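Local structure of putative regulatory protein SCO4313 (Streptomyces coelicolor, 2OI8) at residues E20-A25 and D61-E66; R69-S74 and F108-T113; A90-A95 and A133-A138; A98-D103 and L189-Q194; W180-G185 and E207-D212. The protein is probably a dimeric TetR-type transcription regulator that recognises DNA through a helix-turn-helix motif. One frame throughout, in Å; residues are numbered along the deposited sequence.

Contact 1: E20-A25 and D61-E66; sequences EIKDHA and DELITE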
# COMPACT_ATOMS: atom_id res chain seq x y z
N GLU A 20 9.60 13.75 -22.13
CA GLU A 20 8.22 14.01 -22.53
C GLU A 20 7.37 12.74 -22.60
O GLU A 20 6.21 12.76 -22.18
CB GLU A 20 8.18 14.71 -23.88
CG GLU A 20 8.27 16.20 -23.78
CD GLU A 20 6.93 16.85 -23.43
OE1 GLU A 20 6.60 16.94 -22.21
OE2 GLU A 20 6.21 17.28 -24.37
N ILE A 21 7.95 11.66 -23.13
CA ILE A 21 7.27 10.38 -23.21
C ILE A 21 6.87 9.98 -21.80
O ILE A 21 5.71 9.64 -21.56
CB ILE A 21 8.15 9.22 -23.70
CG1 ILE A 21 8.97 9.57 -24.96
CG2 ILE A 21 7.31 7.93 -23.89
CD1 ILE A 21 8.19 9.81 -26.18
N LYS A 22 7.85 10.03 -20.89
CA LYS A 22 7.66 9.62 -19.50
C LYS A 22 6.60 10.47 -18.83
O LYS A 22 5.71 9.91 -18.17
CB LYS A 22 8.97 9.63 -18.73
CG LYS A 22 9.82 8.42 -19.10
CD LYS A 22 10.98 8.18 -18.17
CE LYS A 22 11.99 9.33 -18.26
NZ LYS A 22 13.26 8.88 -17.64
N ASP A 23 6.68 11.80 -19.03
CA ASP A 23 5.62 12.72 -18.64
C ASP A 23 4.23 12.26 -19.08
O ASP A 23 3.35 12.11 -18.23
CB ASP A 23 5.86 14.13 -19.19
CG ASP A 23 6.61 15.01 -18.21
OD1 ASP A 23 7.09 14.49 -17.18
OD2 ASP A 23 6.73 16.22 -18.48
N HIS A 24 4.01 12.00 -20.37
CA HIS A 24 2.67 11.56 -20.78
C HIS A 24 2.28 10.23 -20.16
O HIS A 24 1.10 9.99 -19.92
CB HIS A 24 2.51 11.51 -22.30
CG HIS A 24 2.70 12.85 -22.93
ND1 HIS A 24 1.87 13.92 -22.65
CD2 HIS A 24 3.65 13.31 -23.77
CE1 HIS A 24 2.30 14.98 -23.31
NE2 HIS A 24 3.37 14.64 -24.00
N ALA A 25 3.28 9.40 -19.88
CA ALA A 25 3.05 8.09 -19.26
C ALA A 25 2.45 8.26 -17.85
O ALA A 25 1.54 7.54 -17.48
CB ALA A 25 4.34 7.28 -19.21
N ASP A 61 7.03 -2.63 -20.94
CA ASP A 61 7.74 -3.01 -19.71
C ASP A 61 9.01 -2.20 -19.56
O ASP A 61 9.34 -1.80 -18.45
CB ASP A 61 8.04 -4.51 -19.66
CG ASP A 61 6.80 -5.36 -19.40
OD1 ASP A 61 5.77 -4.83 -18.91
OD2 ASP A 61 6.85 -6.57 -19.72
N GLU A 62 9.69 -1.96 -20.67
CA GLU A 62 10.83 -1.05 -20.71
C GLU A 62 10.49 0.36 -20.21
O GLU A 62 11.28 0.98 -19.51
CB GLU A 62 11.37 -0.93 -22.13
CG GLU A 62 12.34 -2.02 -22.51
CD GLU A 62 13.27 -1.59 -23.63
OE1 GLU A 62 13.43 -0.35 -23.86
OE2 GLU A 62 13.86 -2.49 -24.26
N LEU A 63 9.31 0.84 -20.58
CA LEU A 63 8.85 2.12 -20.12
C LEU A 63 8.53 2.04 -18.64
O LEU A 63 8.96 2.90 -17.89
CB LEU A 63 7.64 2.58 -20.91
CG LEU A 63 7.04 3.90 -20.41
CD1 LEU A 63 8.03 5.09 -20.42
CD2 LEU A 63 5.80 4.23 -21.22
N ILE A 64 7.79 1.00 -18.23
CA ILE A 64 7.44 0.86 -16.82
C ILE A 64 8.73 0.82 -16.02
O ILE A 64 8.90 1.61 -15.06
CB ILE A 64 6.66 -0.46 -16.53
CG1 ILE A 64 5.27 -0.50 -17.21
CG2 ILE A 64 6.60 -0.72 -15.02
CD1 ILE A 64 4.32 0.51 -16.71
N THR A 65 9.64 -0.05 -16.45
CA THR A 65 10.92 -0.24 -15.78
C THR A 65 11.57 1.09 -15.48
O THR A 65 11.97 1.31 -14.35
CB THR A 65 11.87 -1.15 -16.56
OG1 THR A 65 11.34 -2.48 -16.60
CG2 THR A 65 13.24 -1.19 -15.92
N GLU A 66 11.66 1.97 -16.49
CA GLU A 66 12.28 3.30 -16.35
C GLU A 66 11.54 4.23 -15.37
O GLU A 66 12.16 5.01 -14.64
CB GLU A 66 12.44 4.01 -17.70
CG GLU A 66 13.74 3.67 -18.47
CD GLU A 66 14.96 3.48 -17.55
OE1 GLU A 66 15.40 4.47 -16.92
OE2 GLU A 66 15.46 2.33 -17.45
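L63 meets helix 14-32 with both of its methyl groups, and this forked, apolar grip is most of the contact. CD1 of L63 lies 4.0 Å from CG of K22, while CD2 of L63 packs 3.9 Å from CB of A25, so the fork spans residues one helical turn apart. With CG anti to the backbone N (chi1 176°), L63 carries its branches across to the other helix. The two segments run almost at right angles, 89° apart, which confines the touch to a few residues.

The second kind of interaction is electrostatic. The K22 stem passes CB of E66, then bends at chi3 (-65°) and gives its ammonium to D70 in a salt bridge. OE1 of E66 stays 5.0 Å from NZ of K22, too far for a bond, although the opposite charges probably still favour each other; E66 also has a long, weak ion pair with R69.

Helix 39-45, at the start of the predicted helix-turn-helix, closes the group: I42 packs on I21 and A25, and L39 on L63. The contact thus joins the first helix of the probable DNA-binding head to the start of the long helix 60-84.

Contact 2: R69-S74 and F108-T113; sequences RDAYRS and FLIFGT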
# COMPACT_ATOMS: atom_id res chain seq x y z
N ARG A 69 12.48 2.94 -11.94
CA ARG A 69 13.85 3.40 -11.65
C ARG A 69 13.89 4.88 -11.24
O ARG A 69 14.57 5.25 -10.25
CB ARG A 69 14.75 3.17 -12.89
CG ARG A 69 16.28 3.34 -12.68
CD ARG A 69 17.16 2.82 -13.90
NE ARG A 69 16.68 1.53 -14.43
CZ ARG A 69 17.44 0.50 -14.82
NH1 ARG A 69 18.77 0.56 -14.72
NH2 ARG A 69 16.87 -0.61 -15.28
N ASP A 70 13.16 5.71 -11.99
CA ASP A 70 13.04 7.14 -11.73
C ASP A 70 12.42 7.38 -10.38
O ASP A 70 12.83 8.28 -9.66
CB ASP A 70 12.14 7.82 -12.78
CG ASP A 70 12.87 8.12 -14.08
OD1 ASP A 70 14.11 7.96 -14.15
OD2 ASP A 70 12.20 8.55 -15.05
N ALA A 71 11.42 6.56 -10.05
CA ALA A 71 10.70 6.69 -8.78
C ALA A 71 11.64 6.43 -7.60
O ALA A 71 11.75 7.27 -6.69
CB ALA A 71 9.44 5.78 -8.73
N TYR A 72 12.33 5.29 -7.63
CA TYR A 72 13.32 4.92 -6.61
C TYR A 72 14.39 5.98 -6.47
O TYR A 72 14.81 6.29 -5.34
CB TYR A 72 13.99 3.58 -6.93
CG TYR A 72 13.15 2.40 -6.54
CD1 TYR A 72 12.75 2.20 -5.21
CD2 TYR A 72 12.74 1.46 -7.49
CE1 TYR A 72 11.97 1.12 -4.84
CE2 TYR A 72 11.96 0.35 -7.12
CZ TYR A 72 11.59 0.19 -5.79
OH TYR A 72 10.82 -0.89 -5.40
N ARG A 73 14.81 6.55 -7.60
CA ARG A 73 15.92 7.50 -7.60
C ARG A 73 15.58 8.81 -6.87
O ARG A 73 16.42 9.37 -6.16
CB ARG A 73 16.42 7.72 -9.02
CG ARG A 73 17.46 8.83 -9.18
CD ARG A 73 18.48 8.49 -10.27
NE ARG A 73 17.86 8.14 -11.55
CZ ARG A 73 17.78 6.90 -12.05
NH1 ARG A 73 18.29 5.87 -11.38
NH2 ARG A 73 17.20 6.70 -13.22
N SER A 74 14.35 9.28 -7.04
CA SER A 74 13.93 10.47 -6.33
C SER A 74 13.63 10.16 -4.87
O SER A 74 13.78 11.02 -4.01
CB SER A 74 12.72 11.12 -7.00
OG SER A 74 11.69 10.17 -7.18
N PHE A 108 2.78 5.03 -5.32
CA PHE A 108 2.04 3.80 -5.54
C PHE A 108 2.59 2.94 -6.66
O PHE A 108 2.35 1.74 -6.67
CB PHE A 108 0.57 4.09 -5.78
CG PHE A 108 -0.19 4.41 -4.52
CD1 PHE A 108 -0.14 3.54 -3.42
CD2 PHE A 108 -1.00 5.56 -4.44
CE1 PHE A 108 -0.89 3.83 -2.23
CE2 PHE A 108 -1.74 5.85 -3.29
CZ PHE A 108 -1.69 4.99 -2.18
N LEU A 109 3.32 3.54 -7.59
CA LEU A 109 3.98 2.75 -8.60
C LEU A 109 5.02 1.81 -7.92
O LEU A 109 5.20 0.67 -8.33
CB LEU A 109 4.59 3.68 -9.66
CG LEU A 109 5.17 3.02 -10.93
CD1 LEU A 109 4.10 2.51 -11.94
CD2 LEU A 109 6.13 3.97 -11.61
N ILE A 110 5.69 2.29 -6.87
CA ILE A 110 6.58 1.43 -6.08
C ILE A 110 5.80 0.63 -5.02
O ILE A 110 5.94 -0.58 -4.93
CB ILE A 110 7.67 2.27 -5.29
CG1 ILE A 110 8.53 3.11 -6.22
CG2 ILE A 110 8.53 1.34 -4.37
CD1 ILE A 110 8.82 2.31 -7.48
N PHE A 111 5.02 1.33 -4.19
CA PHE A 111 4.51 0.72 -2.96
C PHE A 111 3.08 0.21 -3.02
O PHE A 111 2.59 -0.36 -2.06
CB PHE A 111 4.71 1.67 -1.78
CG PHE A 111 6.17 1.98 -1.50
CD1 PHE A 111 6.98 1.06 -0.84
CD2 PHE A 111 6.74 3.18 -1.92
CE1 PHE A 111 8.36 1.34 -0.56
CE2 PHE A 111 8.10 3.48 -1.66
CZ PHE A 111 8.91 2.55 -0.99
N GLY A 112 2.42 0.40 -4.15
CA GLY A 112 1.02 0.10 -4.29
C GLY A 112 0.79 -1.16 -5.07
O GLY A 112 1.59 -2.11 -5.04
N THR A 113 -0.34 -1.19 -5.77
CA THR A 113 -0.76 -2.36 -6.49
C THR A 113 0.21 -2.69 -7.62
O THR A 113 0.45 -1.86 -8.49
CB THR A 113 -2.18 -2.12 -7.02
OG1 THR A 113 -2.99 -1.65 -5.94
CG2 THR A 113 -2.77 -3.41 -7.65
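The Y72 ring receives I110 on one face. CD1 of I110 stands over it, 3.9 Å from the centroid of the Y72 ring and 19° off the normal, a CH-pi contact displaced toward the rim. The other branch of the isoleucine works at the phenol end: CG2 of I110 is 3.5 Å from CE1 of Y72 and 3.4 Å from OH of Y72. The same CG2 also lies over the centre of the neighbouring F111 ring, so one methyl group serves two aromatic residues. At the far side of the helix the R73 guanidinium has the carbonyl oxygen of R69 over one face and CD of R69 at its edge, and forms a salt bridge to D70.

A71 completes the apolar patch, its CB 3.7 Å from CD1 of I110. I110 can send CD1 over the ring and CG2 to the phenol end because chi1 (-59°) puts CG1 beside the backbone N and CG2 anti to it. The Y72 hydroxyl is hydrogen-bonded to OE1 of Q194 of the second subunit. A leucine in place of Y72 would probably deprive that glutamine oxygen of its mate and I110 of the flat surface beneath its methyl.

Around this buried centre, I110 also packs on Q194 of the second subunit, and L109 turns to W26 and I29 of helix 14-32. The contact therefore fastens the middle of helix 60-84 to the last turn of helix 104-111, at the junction of probable DNA-binding head, C-terminal body and partner subunit.

Contact 3: A90-A95 and A133-A138; sequences AGLAHA and AVIVDA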
# COMPACT_ATOMS: atom_id res chain seq x y z
N ALA A 90 14.30 11.24 12.63
CA ALA A 90 13.19 12.18 12.53
C ALA A 90 13.23 12.89 11.18
O ALA A 90 12.26 12.86 10.45
CB ALA A 90 13.22 13.18 13.69
N GLY A 91 14.38 13.46 10.83
CA GLY A 91 14.49 14.25 9.61
C GLY A 91 14.23 13.39 8.40
O GLY A 91 13.60 13.83 7.43
N LEU A 92 14.72 12.15 8.47
CA LEU A 92 14.58 11.16 7.42
C LEU A 92 13.11 10.76 7.24
O LEU A 92 12.62 10.70 6.13
CB LEU A 92 15.45 9.95 7.75
CG LEU A 92 16.84 9.78 7.14
CD1 LEU A 92 17.53 11.07 6.79
CD2 LEU A 92 17.68 8.95 8.06
N ALA A 93 12.43 10.51 8.35
CA ALA A 93 11.00 10.26 8.37
C ALA A 93 10.21 11.40 7.69
O ALA A 93 9.30 11.16 6.89
CB ALA A 93 10.54 10.04 9.78
N HIS A 94 10.58 12.64 7.99
CA HIS A 94 9.91 13.77 7.37
C HIS A 94 10.21 13.95 5.90
O HIS A 94 9.35 14.41 5.14
CB HIS A 94 10.25 15.04 8.13
CG HIS A 94 9.56 15.13 9.45
ND1 HIS A 94 8.18 15.10 9.56
CD2 HIS A 94 10.04 15.20 10.71
CE1 HIS A 94 7.85 15.16 10.84
NE2 HIS A 94 8.96 15.23 11.56
N ALA A 95 11.42 13.61 5.50
CA ALA A 95 11.80 13.58 4.09
C ALA A 95 10.87 12.58 3.34
O ALA A 95 10.29 12.88 2.29
CB ALA A 95 13.26 13.16 3.95
N ALA A 133 20.11 1.84 2.54
CA ALA A 133 21.42 2.03 3.14
C ALA A 133 21.44 3.25 4.08
O ALA A 133 22.03 3.19 5.17
CB ALA A 133 22.48 2.17 2.05
N VAL A 134 20.78 4.33 3.68
CA VAL A 134 20.75 5.58 4.44
C VAL A 134 20.08 5.37 5.79
O VAL A 134 20.61 5.78 6.81
CB VAL A 134 20.03 6.73 3.69
CG1 VAL A 134 20.04 8.00 4.52
CG2 VAL A 134 20.70 6.99 2.34
N ILE A 135 18.92 4.72 5.80
CA ILE A 135 18.19 4.45 7.05
C ILE A 135 19.04 3.64 8.02
O ILE A 135 19.11 3.94 9.23
CB ILE A 135 16.86 3.65 6.81
CG1 ILE A 135 15.96 4.32 5.76
CG2 ILE A 135 16.12 3.38 8.13
CD1 ILE A 135 15.77 5.81 5.97
N VAL A 136 19.66 2.60 7.48
CA VAL A 136 20.56 1.76 8.26
C VAL A 136 21.62 2.66 8.87
O VAL A 136 21.84 2.62 10.09
CB VAL A 136 21.19 0.64 7.40
CG1 VAL A 136 22.23 -0.10 8.19
CG2 VAL A 136 20.11 -0.33 6.89
N ASP A 137 22.25 3.49 8.03
CA ASP A 137 23.26 4.44 8.48
C ASP A 137 22.81 5.13 9.75
O ASP A 137 23.49 5.04 10.77
CB ASP A 137 23.59 5.47 7.39
CG ASP A 137 24.41 4.88 6.25
OD1 ASP A 137 24.82 3.70 6.33
OD2 ASP A 137 24.63 5.62 5.26
N ALA A 138 21.64 5.77 9.71
CA ALA A 138 21.10 6.47 10.87
C ALA A 138 20.92 5.56 12.10
O ALA A 138 21.39 5.90 13.20
CB ALA A 138 19.81 7.20 10.54
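L92 makes every contact that helix 89-102 has here with segment 133-138, and it does so through one methyl group. CD2 of L92 presses closest on A138, 3.7 Å from the CB of that alanine. Around this tight point the packing relaxes: CD1 of I135 is 4.2 Å from CD2 of L92, and CG1 of V134 stands 4.4 Å from the same CD2 atom. V134, I135 and A138 lie within little more than one turn, so they present a shallow apolar surface to a single protruding branch. The leucine reaches it with torsions displaced from the usual staggered positions, chi1 at -98° and chi2 at 29°.

The two segments run nearly antiparallel, 156° between their directions, with axes 10.9 Å apart at closest approach. Such a pairing belongs to the all-helical C-terminal domain of TetR-like regulators, in which helices from distant parts of the chain pack side by side. The inner part of the pair is also covered from elsewhere: A82 of helix 60-84 touches L92, and A176 and F179 of helix 170-191 touch I135.

Toward the outside the character changes. D137, on the exposed flank of segment 133-138, takes no part in the apolar touch and instead forms a salt bridge with R166. Its OD1 also approaches the carbonyl oxygen of A133, but both are acceptors and no bond links them. H94 is likewise exposed and points elsewhere, its side chain meeting E207 and L210 of helix 202-213.

Contact 4: A98-D103 and L189-Q194; sequences AWALDD and LELAGQ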
# COMPACT_ATOMS: atom_id res chain seq x y z
N ALA A 98 7.06 13.82 2.85
CA ALA A 98 6.87 14.86 1.83
C ALA A 98 7.06 14.30 0.43
O ALA A 98 6.29 14.62 -0.48
CB ALA A 98 7.83 16.02 2.08
N TRP A 99 8.07 13.46 0.26
CA TRP A 99 8.28 12.75 -0.99
C TRP A 99 7.01 11.93 -1.32
O TRP A 99 6.51 11.97 -2.46
CB TRP A 99 9.52 11.85 -0.93
CG TRP A 99 9.69 11.06 -2.18
CD1 TRP A 99 10.35 11.44 -3.30
CD2 TRP A 99 9.18 9.74 -2.45
NE1 TRP A 99 10.28 10.45 -4.26
CE2 TRP A 99 9.56 9.40 -3.76
CE3 TRP A 99 8.42 8.83 -1.71
CZ2 TRP A 99 9.23 8.18 -4.35
CZ3 TRP A 99 8.08 7.62 -2.29
CH2 TRP A 99 8.49 7.31 -3.60
N ALA A 100 6.50 11.19 -0.33
CA ALA A 100 5.26 10.45 -0.50
C ALA A 100 4.10 11.38 -0.85
O ALA A 100 3.38 11.17 -1.84
CB ALA A 100 4.93 9.64 0.76
N LEU A 101 3.91 12.41 -0.05
CA LEU A 101 2.75 13.25 -0.26
C LEU A 101 2.94 14.14 -1.47
O LEU A 101 1.97 14.63 -2.05
CB LEU A 101 2.39 14.06 0.99
CG LEU A 101 2.00 13.24 2.23
CD1 LEU A 101 1.79 14.13 3.43
CD2 LEU A 101 0.76 12.36 1.99
N ASP A 102 4.17 14.35 -1.88
CA ASP A 102 4.40 15.27 -3.00
C ASP A 102 3.86 14.66 -4.30
O ASP A 102 3.50 15.39 -5.19
CB ASP A 102 5.87 15.67 -3.13
CG ASP A 102 6.14 16.57 -4.35
OD1 ASP A 102 5.54 17.66 -4.49
OD2 ASP A 102 6.98 16.16 -5.17
N ASP A 103 3.79 13.33 -4.38
CA ASP A 103 3.40 12.64 -5.62
C ASP A 103 2.88 11.24 -5.32
O ASP A 103 3.61 10.25 -5.46
CB ASP A 103 4.58 12.58 -6.59
CG ASP A 103 4.19 12.09 -7.97
OD1 ASP A 103 3.10 11.50 -8.15
OD2 ASP A 103 4.97 12.29 -8.90
N LEU A 189 -1.64 4.06 4.06
CA LEU A 189 -3.01 4.09 4.57
C LEU A 189 -3.62 5.43 4.36
O LEU A 189 -4.77 5.50 3.98
CB LEU A 189 -3.13 3.69 6.04
CG LEU A 189 -3.00 2.20 6.34
CD1 LEU A 189 -3.10 2.01 7.84
CD2 LEU A 189 -4.08 1.38 5.63
N GLU A 190 -2.87 6.51 4.58
CA GLU A 190 -3.44 7.83 4.30
C GLU A 190 -3.62 8.11 2.82
O GLU A 190 -4.72 8.48 2.40
CB GLU A 190 -2.76 8.99 5.05
CG GLU A 190 -1.28 9.19 4.90
CD GLU A 190 -0.69 10.01 6.07
OE1 GLU A 190 -1.36 10.95 6.56
OE2 GLU A 190 0.45 9.72 6.50
N LEU A 191 -2.58 7.85 2.02
CA LEU A 191 -2.65 7.93 0.54
C LEU A 191 -3.69 6.99 -0.12
O LEU A 191 -4.19 7.28 -1.20
CB LEU A 191 -1.27 7.68 -0.06
CG LEU A 191 -0.22 8.78 0.19
CD1 LEU A 191 1.12 8.47 -0.54
CD2 LEU A 191 -0.75 10.12 -0.30
N ALA A 192 -3.98 5.86 0.52
CA ALA A 192 -4.98 4.92 0.03
C ALA A 192 -6.39 5.34 0.44
O ALA A 192 -7.34 4.64 0.15
CB ALA A 192 -4.68 3.49 0.54
N GLY A 193 -6.53 6.46 1.15
CA GLY A 193 -7.83 7.01 1.51
C GLY A 193 -8.48 6.40 2.75
O GLY A 193 -9.68 6.58 2.96
N GLN A 194 -7.68 5.73 3.59
CA GLN A 194 -8.24 4.94 4.71
C GLN A 194 -8.52 5.69 6.02
O GLN A 194 -9.11 5.11 6.93
CB GLN A 194 -7.40 3.70 5.00
CG GLN A 194 -7.26 2.81 3.80
CD GLN A 194 -8.61 2.27 3.33
OE1 GLN A 194 -9.33 1.63 4.10
NE2 GLN A 194 -8.94 2.52 2.05
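L191 sets one methyl group against each of two consecutive residues of helix 89-102. CD2 of L191 meets CD2 of L101 methyl to methyl at 3.5 Å, the two chains lying aslant to each other. CD1 of L191 turns instead to A100, 3.8 Å from its carbonyl O and 4.2 Å from its CB. A chi1 of -69° places CG beside the backbone N, and from there the leucine fork straddles the A100-L101 step.

Both segments end helices. On one side the chain leaves helix 170-191 in a Schellman motif: G193 has positive phi (83°), its N bonds to O of E190 at 3.0 Å, and N of Q194 bonds to O of L189 at 2.9 Å. On the other, D103 is the N-cap of helix 104-111, its carboxylate taking the backbone N of R106.

An alanine at L191 is likely to open a gap beside L101 and leave A100 without its methyl neighbour, because both touches come from the lost branches. Y107 and F108 of helix 104-111 pack against L191 as well, whereas L101 is exposed. Next to this apolar patch, E190 reaches R97 in a salt bridge and S202 in a hydrogen bond.

Contact 5: W180-G185 and E207-D212; sequences WSRLHG and EAELKD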
# COMPACT_ATOMS: atom_id res chain seq x y z
N TRP A 180 11.02 1.64 8.16
CA TRP A 180 10.49 1.48 6.82
C TRP A 180 9.02 1.06 6.85
O TRP A 180 8.16 1.70 6.24
CB TRP A 180 11.33 0.43 6.09
CG TRP A 180 11.25 0.45 4.62
CD1 TRP A 180 10.94 -0.60 3.81
CD2 TRP A 180 11.52 1.55 3.76
NE1 TRP A 180 10.98 -0.22 2.50
CE2 TRP A 180 11.34 1.10 2.44
CE3 TRP A 180 11.90 2.88 3.97
CZ2 TRP A 180 11.53 1.93 1.32
CZ3 TRP A 180 12.09 3.72 2.85
CH2 TRP A 180 11.89 3.23 1.54
N SER A 181 8.71 0.00 7.59
CA SER A 181 7.39 -0.59 7.49
C SER A 181 6.40 0.23 8.28
O SER A 181 5.32 0.48 7.79
CB SER A 181 7.41 -2.02 7.98
OG SER A 181 7.72 -2.01 9.35
N ARG A 182 6.76 0.66 9.48
CA ARG A 182 5.87 1.50 10.29
C ARG A 182 5.40 2.80 9.60
O ARG A 182 4.20 3.13 9.63
CB ARG A 182 6.49 1.80 11.66
CG ARG A 182 6.50 0.59 12.55
CD ARG A 182 6.98 0.88 13.96
NE ARG A 182 7.31 -0.38 14.65
CZ ARG A 182 7.85 -0.46 15.87
NH1 ARG A 182 8.14 0.63 16.56
NH2 ARG A 182 8.12 -1.64 16.40
N LEU A 183 6.33 3.53 8.97
CA LEU A 183 6.02 4.80 8.30
C LEU A 183 5.29 4.67 6.95
O LEU A 183 4.51 5.56 6.54
CB LEU A 183 7.30 5.63 8.15
CG LEU A 183 7.96 5.96 9.50
CD1 LEU A 183 9.19 6.77 9.28
CD2 LEU A 183 7.01 6.67 10.47
N HIS A 184 5.58 3.58 6.24
CA HIS A 184 4.84 3.22 5.03
C HIS A 184 3.42 2.80 5.35
O HIS A 184 2.51 3.09 4.58
CB HIS A 184 5.58 2.17 4.23
CG HIS A 184 6.72 2.73 3.45
ND1 HIS A 184 6.54 3.49 2.31
CD2 HIS A 184 8.06 2.66 3.65
CE1 HIS A 184 7.72 3.88 1.85
NE2 HIS A 184 8.66 3.37 2.63
N GLY A 185 3.25 2.16 6.52
CA GLY A 185 1.95 1.74 7.02
C GLY A 185 1.06 2.96 7.10
O GLY A 185 -0.04 2.95 6.58
N GLU A 207 3.58 11.35 13.40
CA GLU A 207 4.47 11.85 14.47
C GLU A 207 4.58 10.90 15.65
O GLU A 207 5.68 10.70 16.19
CB GLU A 207 4.03 13.22 15.03
CG GLU A 207 4.40 14.42 14.19
CD GLU A 207 5.81 14.37 13.67
OE1 GLU A 207 6.77 14.60 14.45
OE2 GLU A 207 5.95 14.10 12.46
N ALA A 208 3.44 10.35 16.08
CA ALA A 208 3.42 9.42 17.19
C ALA A 208 4.25 8.17 16.85
O ALA A 208 5.13 7.79 17.61
CB ALA A 208 2.01 9.04 17.56
N GLU A 209 3.98 7.58 15.69
CA GLU A 209 4.69 6.37 15.27
C GLU A 209 6.19 6.58 15.15
O GLU A 209 6.97 5.71 15.51
CB GLU A 209 4.12 5.82 13.96
CG GLU A 209 2.82 5.08 14.15
CD GLU A 209 2.99 3.81 14.96
OE1 GLU A 209 3.47 2.81 14.39
OE2 GLU A 209 2.68 3.81 16.16
N LEU A 210 6.58 7.75 14.65
CA LEU A 210 7.97 8.13 14.57
C LEU A 210 8.57 8.21 15.96
O LEU A 210 9.58 7.57 16.25
CB LEU A 210 8.11 9.48 13.84
CG LEU A 210 9.43 10.26 13.91
CD1 LEU A 210 10.61 9.48 13.32
CD2 LEU A 210 9.26 11.58 13.21
N LYS A 211 7.94 8.99 16.83
CA LYS A 211 8.43 9.20 18.18
C LYS A 211 8.64 7.83 18.86
O LYS A 211 9.75 7.52 19.28
CB LYS A 211 7.45 10.08 18.97
CG LYS A 211 8.10 11.27 19.66
CD LYS A 211 7.09 12.10 20.49
CE LYS A 211 6.47 13.25 19.68
NZ LYS A 211 5.30 12.84 18.83
N ASP A 212 7.58 7.03 18.90
CA ASP A 212 7.56 5.65 19.44
C ASP A 212 8.71 4.77 18.95
O ASP A 212 9.10 3.79 19.59
CB ASP A 212 6.23 5.02 19.00
CG ASP A 212 5.76 3.93 19.93
OD1 ASP A 212 6.47 2.91 20.11
OD2 ASP A 212 4.63 4.07 20.45
O HOH W 1 2.87 2.39 11.73
O HOH W 2 6.67 3.31 15.94
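Helices 170-191 and 202-213 form an antiparallel pair, 170° between the segments, of the kind that makes up the four-helix dimer interface in TetR-type regulators; R182 and E209 face each other across it. Their direct touch is between a carbon and an oxygen: OE1 of E209 lies 4.0 Å from CD of R182. The arginine runs extended from CG to NE, while the glutamate bends at chi2 (-66°), and the two chains cross at about a right angle. NE of R182 remains 5.0 Å from OE1 of E209, and no salt bridge closes within the subunit.

Water does the bridging instead. One molecule donates to O of R182 at 2.6 Å and to OE1 of E209 at 2.8 Å. A second accepts from NH1 of R182 at 3.1 Å and donates to O of E209 at 2.5 Å. D212 brings its backbone O to the edge of the guanidinium and a nearby charge, OD1, well out of its plane. Below this polar layer L183 supplies the apolar part, CD2 approaching N of L210 at 4.3 Å, with A93 of helix 89-102 packed against both leucines.

The true ionic partners lie across the dimer: NE of R182 pairs with OE1 of E209 of the second subunit, and the reverse pair also forms, while OE2 of E209 of this chain is hydrogen-bonded to OG of S178 of the second subunit. The chemistry implies that these largely buried charges are probably balanced by reciprocal salt bridges between the subunits, while the two waters link R182 and E209 within the chain.

From the N terminus, contact 1 closes a 35-residue loop round the predicted helix-turn-helix and is complete before any other opens. Helix 60-84 then leads directly into contact 2, contacts 1 and 2 being joined by the salt bridge between K22 and D70. From here the chain interlaces and no contact encloses another: contact 2 crosses both 3 and 4, contact 3 crosses 4, and contact 4 crosses 5, whereas contact 5 follows 2 and 3 in series. Touches knit the set together, F111 of contact 2 on H184 of contact 5, F108 on L191 of contact 4, and A93 of contact 3 on L183. Contacts 2, 4 and 5 also meet the second subunit, while contacts 1 and 2 link the head to the body.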